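PDB 6J18: ESX-5 secretion system protein EccC5 from Mycobacterium tuberculosis, which is an FtsK/SpoIIIE-type ATPase of the ESX-5 type VII secretion system, which secretes EsxN and PE_PGRS and PPE proteins, here represented by its C-terminal ATPase domain. Local coordinates for residues His95-Gly100 and Ala265-Met270; Ile207-Gln212 and Ile240-Phe245. All coordinates share one frame; numbering follows the deposited sequence.

Contact 1: His95-Gly100 and Ala265-Met270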
loop_
_atom_site.group_PDB
_atom_site.type_symbol
_atom_site.label_atom_id
_atom_site.label_comp_id
_atom_site.label_asym_id
_atom_site.label_seq_id
_atom_site.Cartn_x
_atom_site.Cartn_y
_atom_site.Cartn_z
ATOM N N HIS A 95 -5.784 -2.494 1.968
ATOM C CA HIS A 95 -4.478 -2.030 2.434
ATOM C C HIS A 95 -3.366 -3.071 2.357
ATOM O O HIS A 95 -3.596 -4.225 1.997
ATOM C CB HIS A 95 -4.598 -1.535 3.875
ATOM C CG HIS A 95 -5.794 -0.669 4.118
ATOM N ND1 HIS A 95 -5.956 0.558 3.513
ATOM C CD2 HIS A 95 -6.886 -0.854 4.894
ATOM C CE1 HIS A 95 -7.096 1.094 3.910
ATOM N NE2 HIS A 95 -7.681 0.257 4.747
ATOM N N LEU A 96 -2.155 -2.638 2.702
ATOM C CA LEU A 96 -1.003 -3.529 2.785
ATOM C C LEU A 96 0.069 -2.967 3.713
ATOM O O LEU A 96 0.395 -1.780 3.653
ATOM C CB LEU A 96 -0.402 -3.778 1.398
ATOM C CG LEU A 96 0.911 -4.570 1.393
ATOM C CD1 LEU A 96 0.701 -5.975 1.945
ATOM C CD2 LEU A 96 1.530 -4.620 0.002
ATOM N N MET A 97 0.607 -3.827 4.572
ATOM C CA MET A 97 1.765 -3.485 5.391
ATOM C C MET A 97 2.949 -4.364 5.004
ATOM O O MET A 97 2.786 -5.555 4.740
ATOM C CB MET A 97 1.455 -3.650 6.881
ATOM C CG MET A 97 0.549 -2.582 7.462
ATOM S SD MET A 97 0.287 -2.801 9.234
ATOM C CE MET A 97 -0.537 -4.390 9.260
ATOM N N VAL A 98 4.139 -3.774 4.962
ATOM C CA VAL A 98 5.353 -4.517 4.642
ATOM C C VAL A 98 6.439 -4.239 5.676
ATOM O O VAL A 98 6.717 -3.086 5.996
ATOM C CB VAL A 98 5.894 -4.162 3.239
ATOM C CG1 VAL A 98 7.103 -5.024 2.900
ATOM C CG2 VAL A 98 4.808 -4.330 2.183
ATOM N N THR A 99 7.051 -5.295 6.199
ATOM C CA THR A 99 8.136 -5.130 7.158
ATOM C C THR A 99 9.262 -6.126 6.897
ATOM O O THR A 99 9.058 -7.159 6.261
ATOM C CB THR A 99 7.636 -5.283 8.610
ATOM O OG1 THR A 99 8.647 -4.828 9.521
ATOM C CG2 THR A 99 7.286 -6.733 8.913
ATOM N N GLY A 100 10.453 -5.797 7.388
ATOM C CA GLY A 100 11.620 -6.639 7.209
ATOM C C GLY A 100 12.884 -5.909 7.619
ATOM O O GLY A 100 12.867 -4.695 7.827
ATOM N N ALA A 265 -5.401 -5.940 7.768
ATOM C CA ALA A 265 -4.672 -5.719 6.526
ATOM C C ALA A 265 -3.593 -6.781 6.343
ATOM O O ALA A 265 -2.994 -7.232 7.320
ATOM C CB ALA A 265 -4.056 -4.326 6.510
ATOM N N PRO A 266 -3.355 -7.193 5.088
ATOM C CA PRO A 266 -2.277 -8.137 4.777
ATOM C C PRO A 266 -0.921 -7.614 5.234
ATOM O O PRO A 266 -0.620 -6.435 5.043
ATOM C CB PRO A 266 -2.333 -8.245 3.250
ATOM C CG PRO A 266 -3.735 -7.888 2.899
ATOM C CD PRO A 266 -4.148 -6.846 3.896
ATOM N N LEU A 267 -0.119 -8.481 5.839
ATOM C CA LEU A 267 1.194 -8.091 6.331
ATOM C C LEU A 267 2.290 -8.958 5.724
ATOM O O LEU A 267 2.372 -10.155 6.001
ATOM C CB LEU A 267 1.239 -8.177 7.858
ATOM C CG LEU A 267 2.592 -7.939 8.530
ATOM C CD1 LEU A 267 3.081 -6.523 8.297
ATOM C CD2 LEU A 267 2.490 -8.226 10.016
ATOM N N LEU A 268 3.125 -8.351 4.887
ATOM C CA LEU A 268 4.255 -9.060 4.305
ATOM C C LEU A 268 5.466 -8.958 5.218
ATOM O O LEU A 268 6.043 -7.884 5.383
ATOM C CB LEU A 268 4.598 -8.510 2.921
ATOM C CG LEU A 268 5.707 -9.276 2.194
ATOM C CD1 LEU A 268 5.232 -10.670 1.810
ATOM C CD2 LEU A 268 6.196 -8.514 0.971
ATOM N N VAL A 269 5.844 -10.080 5.818
ATOM C CA VAL A 269 7.035 -10.119 6.653
ATOM C C VAL A 269 8.207 -10.660 5.848
ATOM O O VAL A 269 8.334 -11.868 5.647
ATOM C CB VAL A 269 6.826 -10.984 7.908
ATOM C CG1 VAL A 269 8.069 -10.947 8.790
ATOM C CG2 VAL A 269 5.608 -10.503 8.680
ATOM N N MET A 270 9.061 -9.758 5.378
ATOM C CA MET A 270 10.213 -10.154 4.580
ATOM C C MET A 270 11.310 -10.686 5.503
ATOM O O MET A 270 11.011 -11.196 6.586
ATOM C CB MET A 270 10.698 -8.975 3.731
ATOM C CG MET A 270 9.549 -8.276 2.994
ATOM S SD MET A 270 10.023 -7.079 1.727
ATOM C CE MET A 270 10.641 -8.161 0.441
#
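Met97 and Leu267 meet on one face of a parallel strand pair, where CD1 of Leu267 lies 3.6 Å from CB of Met97. Leu267 holds CG anti to its backbone nitrogen (chi1 174°), and its CD1 branch leans across to the neighbouring strand. Farther along the same face, the CG2 methyls of Thr99 and Val269 lie side by side at 4.1 Å. The other face carries Val98, whose CG1 rests against both CD2 of Leu268 and, at 3.8 Å, SD of Met270; the methionine chain passes Val98 at a slant. Nearer the start of the pair, Leu96 and Pro266 cross at about a right angle, with CD1 of Leu96 4.0 Å from Pro266 CB. Four backbone hydrogen bonds hold this register, from Met97 N to Pro266 O (2.9 Å) through to Met270 N to Thr99 O (2.7 Å). Strand 96-100 leads into the predicted ATP-binding segment, consistent with a P-loop. Leu257 and Leu260 of helix 255-262 pack on Met97, strand 278-280 touches Leu267, and on the opposite face Val304 and Val306 of strand 301-306 meet Leu268, Val306 also reaching Met270. Within the sheet, 96-100 also pairs in parallel with 237-244, and 267-269 antiparallel with 292-296.

Contact 2: Ile207-Gln212 and Ile240-Phe245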
loop_
_atom_site.group_PDB
_atom_site.type_symbol
_atom_site.label_atom_id
_atom_site.label_comp_id
_atom_site.label_asym_id
_atom_site.label_seq_id
_atom_site.Cartn_x
_atom_site.Cartn_y
_atom_site.Cartn_z
ATOM N N ILE A 207 0.705 6.218 0.200
ATOM C CA ILE A 207 1.876 5.353 0.222
ATOM C C ILE A 207 2.966 5.936 1.113
ATOM O O ILE A 207 3.461 7.036 0.866
ATOM C CB ILE A 207 2.426 5.132 -1.194
ATOM C CG1 ILE A 207 1.369 4.437 -2.056
ATOM C CG2 ILE A 207 3.704 4.311 -1.146
ATOM C CD1 ILE A 207 1.730 4.344 -3.516
ATOM N N VAL A 208 3.328 5.193 2.153
ATOM C CA VAL A 208 4.310 5.658 3.125
ATOM C C VAL A 208 5.496 4.705 3.237
ATOM O O VAL A 208 5.341 3.552 3.638
ATOM C CB VAL A 208 3.677 5.827 4.520
ATOM C CG1 VAL A 208 4.696 6.397 5.498
ATOM C CG2 VAL A 208 2.441 6.713 4.442
ATOM N N ASP A 209 6.679 5.192 2.880
ATOM C CA ASP A 209 7.901 4.414 3.039
ATOM C C ASP A 209 8.603 4.847 4.323
ATOM O O ASP A 209 8.636 6.035 4.641
ATOM C CB ASP A 209 8.824 4.596 1.828
ATOM C CG ASP A 209 9.840 3.473 1.688
ATOM O OD1 ASP A 209 9.757 2.488 2.450
ATOM O OD2 ASP A 209 10.714 3.567 0.800
ATOM N N ASP A 210 9.137 3.874 5.060
ATOM C CA ASP A 210 9.885 4.132 6.292
ATOM C C ASP A 210 9.067 4.896 7.332
ATOM O O ASP A 210 9.435 6.001 7.733
ATOM C CB ASP A 210 11.172 4.902 5.981
ATOM C CG ASP A 210 12.094 4.139 5.054
ATOM O OD1 ASP A 210 12.308 2.931 5.286
ATOM O OD2 ASP A 210 12.599 4.748 4.088
ATOM N N ILE A 211 7.967 4.297 7.776
ATOM C CA ILE A 211 7.083 4.942 8.742
ATOM C C ILE A 211 7.740 5.064 10.118
ATOM O O ILE A 211 7.286 5.834 10.963
ATOM C CB ILE A 211 5.744 4.180 8.880
ATOM C CG1 ILE A 211 4.667 5.075 9.500
ATOM C CG2 ILE A 211 5.926 2.906 9.687
ATOM C CD1 ILE A 211 3.301 4.431 9.569
ATOM N N GLN A 212 8.820 4.317 10.336
ATOM C CA GLN A 212 9.506 4.337 11.626
ATOM C C GLN A 212 10.148 5.694 11.906
ATOM O O GLN A 212 10.463 6.016 13.051
ATOM C CB GLN A 212 10.570 3.237 11.694
ATOM C CG GLN A 212 11.773 3.452 10.783
ATOM C CD GLN A 212 11.532 2.980 9.361
ATOM O OE1 GLN A 212 10.484 2.413 9.052
ATOM N NE2 GLN A 212 12.507 3.209 8.490
ATOM N N ILE A 240 -0.842 1.958 1.986
ATOM C CA ILE A 240 0.249 1.012 1.783
ATOM C C ILE A 240 1.511 1.528 2.474
ATOM O O ILE A 240 2.070 2.552 2.080
ATOM C CB ILE A 240 0.519 0.780 0.287
ATOM C CG1 ILE A 240 -0.772 0.359 -0.422
ATOM C CG2 ILE A 240 1.581 -0.285 0.099
ATOM C CD1 ILE A 240 -0.637 0.234 -1.923
ATOM N N VAL A 241 1.950 0.815 3.508
ATOM C CA VAL A 241 3.003 1.304 4.398
ATOM C C VAL A 241 4.122 0.281 4.607
ATOM O O VAL A 241 3.869 -0.921 4.679
ATOM C CB VAL A 241 2.411 1.690 5.781
ATOM C CG1 VAL A 241 3.491 2.196 6.719
ATOM C CG2 VAL A 241 1.322 2.738 5.622
ATOM N N THR A 242 5.360 0.765 4.695
ATOM C CA THR A 242 6.488 -0.085 5.061
ATOM C C THR A 242 7.138 0.384 6.360
ATOM O O THR A 242 7.087 1.566 6.704
ATOM C CB THR A 242 7.567 -0.120 3.961
ATOM O OG1 THR A 242 8.251 1.139 3.916
ATOM C CG2 THR A 242 6.945 -0.419 2.607
ATOM N N ARG A 243 7.749 -0.554 7.078
ATOM C CA ARG A 243 8.492 -0.233 8.291
ATOM C C ARG A 243 9.637 -1.215 8.490
ATOM O O ARG A 243 9.498 -2.402 8.202
ATOM C CB ARG A 243 7.576 -0.251 9.516
ATOM C CG ARG A 243 8.241 0.270 10.784
ATOM C CD ARG A 243 7.476 -0.135 12.033
ATOM N NE ARG A 243 8.010 0.511 13.230
ATOM C CZ ARG A 243 9.103 0.114 13.874
ATOM N NH1 ARG A 243 9.793 -0.934 13.439
ATOM N NH2 ARG A 243 9.511 0.766 14.954
ATOM N N THR A 244 10.768 -0.717 8.980
ATOM C CA THR A 244 11.879 -1.586 9.348
ATOM C C THR A 244 11.442 -2.532 10.465
ATOM O O THR A 244 10.612 -2.177 11.301
ATOM C CB THR A 244 13.111 -0.781 9.793
ATOM O OG1 THR A 244 12.715 0.222 10.736
ATOM C CG2 THR A 244 13.761 -0.106 8.594
ATOM N N PHE A 245 12.001 -3.737 10.472
ATOM C CA PHE A 245 11.535 -4.786 11.370
ATOM C C PHE A 245 12.000 -4.587 12.810
ATOM O O PHE A 245 11.361 -5.070 13.744
ATOM C CB PHE A 245 11.993 -6.151 10.857
ATOM C CG PHE A 245 11.391 -7.310 11.592
ATOM C CD1 PHE A 245 10.051 -7.623 11.439
ATOM C CD2 PHE A 245 12.167 -8.098 12.420
ATOM C CE1 PHE A 245 9.493 -8.693 12.110
ATOM C CE2 PHE A 245 11.619 -9.172 13.085
ATOM C CZ PHE A 245 10.278 -9.467 12.938
HETATM O O HOH W 1 10.512 0.904 5.793
#
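Thr242 sets its OG1 between its own backbone nitrogen and carbonyl carbon (chi1 72°), while Asp209 swings CG anti to its nitrogen (chi1 -159°), and the two side chains converge in a very short hydrogen bond from Thr242 OG1 to Asp209 OD1 of 2.5 Å. They stand where two parallel strands of a beta-alpha-beta unit, in the core of an FtsK-type P-loop ATPase, part company. Up to that point the pairing is regular: Val208 N binds Ile240 O, Thr242 N binds Val208 O, and CB of Val208 lies 4.0 Å from Val241 CG2. The hydrophobic run followed by Asp209 and Asp210 is consistent with a Walker B motif. The other oxygen of Asp209, OD2, is hydrogen-bonded to the hydroxyl of Thr107, and the Asp209 side chain comes within about 4 Å of the bound magnesium ion.

Beyond Asp210 the chain turns into a 3-10 segment but stays attached, because Ile211 N reaches Thr242 O in a nearly straight bond. Ile211 then crosses Val241 at about a right angle, its CD1 3.6 Å from Val241 CG1, while its CG2 lies against Arg243 CB. Gln212 CB sits over one face of the Arg243 guanidinium, toward its rim; NH1 of that group binds Gly246 O. A water donates to both Asp210 OD1 and Thr242 OG1. Gln212 NE2 reaches the same OD1 from above the carboxylate plane, while Gln212 OE1 accepts Thr244 N at 3.1 Å, the donor standing 66° out of the carbonyl plane.

Overall arrangement
Contacts 1 and 2 are parts of one sheet, their centres about 9 Å apart, joined because strands 96-100 and 237-244 are neighbours. Val98 N lies 2.9 Å from Val241 O, and Thr99 OG1 is equally far from Arg243 O, both probable hydrogen bonds. In the sequence, both segments of contact 2 fall between the two strands of contact 1. Both strand pairs run toward the nucleotide: the side chain of Met270 in contact 1 comes about 6 Å from ATP, and that of Asp210 in contact 2 about 4 Å. Gly100, at the end of contact 1, is itself one of the predicted ATP-binding residues, and the end of contact 2 lies beside others of that group.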